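Local coordinates for putative kinase (Chloroflexus aurantiacus, PDB 2RHM), which is of unknown function but has a P-loop nucleoside triphosphate hydrolase fold and probably binds a nucleotide, perhaps as a kinase, at residues Gln96-His99 and Thr100-Phe104. Numbering follows the deposited sequence.
Sequences QNLH and TIAPF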
loop_
_atom_site.group_PDB
_atom_site.type_symbol
_atom_site.label_atom_id
_atom_site.label_comp_id
_atom_site.label_asym_id
_atom_site.label_seq_id
_atom_site.Cartn_x
_atom_site.Cartn_y
_atom_site.Cartn_z
ATOM N N GLN B 96 -6.414 -11.047 -13.027
ATOM C CA GLN B 96 -5.831 -12.322 -13.429
ATOM C C GLN B 96 -4.340 -12.386 -13.166
ATOM O O GLN B 96 -3.829 -13.387 -12.674
ATOM C CB GLN B 96 -6.124 -12.575 -14.901
ATOM C CG GLN B 96 -7.550 -13.019 -15.086
ATOM C CD GLN B 96 -8.053 -12.875 -16.505
ATOM O OE1 GLN B 96 -7.293 -12.574 -17.425
ATOM N NE2 GLN B 96 -9.353 -13.060 -16.677
ATOM N N ASN B 97 -3.646 -11.315 -13.506
ATOM C CA ASN B 97 -2.212 -11.213 -13.279
ATOM C C ASN B 97 -1.874 -11.238 -11.795
ATOM O O ASN B 97 -0.899 -11.864 -11.393
ATOM C CB ASN B 97 -1.664 -9.966 -13.963
ATOM C CG ASN B 97 -1.672 -10.092 -15.478
ATOM O OD1 ASN B 97 -1.804 -11.186 -16.010
ATOM N ND2 ASN B 97 -1.549 -8.967 -16.173
ATOM N N LEU B 98 -2.688 -10.568 -10.985
ATOM C CA LEU B 98 -2.540 -10.612 -9.540
ATOM C C LEU B 98 -2.687 -12.038 -9.027
ATOM O O LEU B 98 -1.836 -12.509 -8.257
ATOM C CB LEU B 98 -3.585 -9.717 -8.855
ATOM C CG LEU B 98 -3.534 -9.676 -7.317
ATOM C CD1 LEU B 98 -2.191 -9.167 -6.769
ATOM C CD2 LEU B 98 -4.641 -8.824 -6.781
ATOM N N HIS B 99 -3.733 -12.739 -9.491
ATOM C CA HIS B 99 -4.024 -14.100 -9.046
ATOM C C HIS B 99 -2.869 -15.074 -9.325
ATOM O O HIS B 99 -2.601 -15.956 -8.514
ATOM C CB HIS B 99 -5.326 -14.626 -9.673
ATOM C CG HIS B 99 -5.843 -15.868 -9.019
ATOM N ND1 HIS B 99 -5.385 -17.133 -9.340
ATOM C CD2 HIS B 99 -6.783 -16.045 -8.063
ATOM C CE1 HIS B 99 -6.029 -18.029 -8.620
ATOM N NE2 HIS B 99 -6.877 -17.397 -7.832
ATOM N N THR B 100 -2.212 -14.916 -10.476
ATOM C CA THR B 100 -1.057 -15.721 -10.845
ATOM C C THR B 100 0.095 -15.619 -9.841
ATOM O O THR B 100 0.762 -16.613 -9.559
ATOM C CB THR B 100 -0.561 -15.301 -12.251
ATOM O OG1 THR B 100 -1.598 -15.567 -13.195
ATOM C CG2 THR B 100 0.676 -16.047 -12.654
ATOM N N ILE B 101 0.330 -14.439 -9.278
ATOM C CA ILE B 101 1.430 -14.278 -8.313
ATOM C C ILE B 101 0.993 -14.306 -6.841
ATOM O O ILE B 101 1.815 -14.479 -5.939
ATOM C CB ILE B 101 2.236 -12.983 -8.596
ATOM C CG1 ILE B 101 1.386 -11.721 -8.411
ATOM C CG2 ILE B 101 2.839 -13.052 -10.006
ATOM C CD1 ILE B 101 2.224 -10.469 -8.291
ATOM N N ALA B 102 -0.303 -14.157 -6.613
ATOM C CA ALA B 102 -0.832 -14.051 -5.269
ATOM C C ALA B 102 -2.267 -14.556 -5.277
ATOM O O ALA B 102 -3.200 -13.752 -5.320
ATOM C CB ALA B 102 -0.775 -12.592 -4.863
ATOM N N PRO B 103 -2.444 -15.891 -5.278
ATOM C CA PRO B 103 -3.769 -16.494 -5.330
ATOM C C PRO B 103 -4.733 -16.005 -4.249
ATOM O O PRO B 103 -4.357 -15.814 -3.100
ATOM C CB PRO B 103 -3.489 -17.998 -5.196
ATOM C CG PRO B 103 -2.092 -18.122 -4.818
ATOM C CD PRO B 103 -1.390 -16.916 -5.293
ATOM N N PHE B 104 -5.979 -15.805 -4.651
ATOM C CA PHE B 104 -7.012 -15.287 -3.785
ATOM C C PHE B 104 -8.327 -15.876 -4.220
ATOM O O PHE B 104 -8.465 -16.361 -5.340
ATOM C CB PHE B 104 -7.098 -13.752 -3.859
ATOM C CG PHE B 104 -7.358 -13.211 -5.263
ATOM C CD1 PHE B 104 -8.644 -13.155 -5.768
ATOM C CD2 PHE B 104 -6.323 -12.734 -6.051
ATOM C CE1 PHE B 104 -8.876 -12.703 -7.070
ATOM C CE2 PHE B 104 -6.553 -12.277 -7.337
ATOM C CZ PHE B 104 -7.819 -12.239 -7.840
HETATM O O HOH W 1 -1.562 -13.945 -15.456
#
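H99 and F104 meet as a T-shaped pair where helix 88-101 ends: the edge of the imidazole points at the phenyl face, with centroids 4.8 Å apart and planes at 76°. The histidine can be followed outward. Its CB lies 3.5 Å from F104 CE2, at the near rim of the phenyl ring; CG, anti to the backbone N (chi1 -166°), starts the imidazole out across the turn; CD2 then stands over the centre of the phenyl face, and NE2 at the tip comes 3.1 Å from F104 O. One face of the imidazole is covered by P103 CA, whose CH-pi contact falls only 8° off the ring normal. A flat ring suits H99, itself on the exposed side, because it gives an edge, at CD2, to the phenyl and a face to P103 CA. F104 CG sits between its own backbone N and carbonyl carbon, which turns the ring back against H99 and L98, where CE2 touches L98 CG at 4.0 Å. With an alanine here instead of F104, the H99 edge would probably lose the aromatic face it points at, and a gap would be likely to open beside L98.

The backbone closes the helix regularly at first, T100 N bonding to Q96 O at 3.1 Å. L98 O then takes two weak bonds, from I101 N and A102 N, as A102 leaves helical geometry; P103 N, near H99 O, has no hydrogen to share, so helical bonding cannot continue there. On the outer side a water links N97 OD1 to T100 OG1, polar groups fitting for an exposed helix surface. The apolar side, with L98 and A102, packs on helix 52-75, while L98 and F104 both touch L7 of strand 6-12. This is a helix C-terminus leading through a short turn into strand 105-112, a helix-to-strand connection of the parallel alpha/beta P-loop NTPase fold.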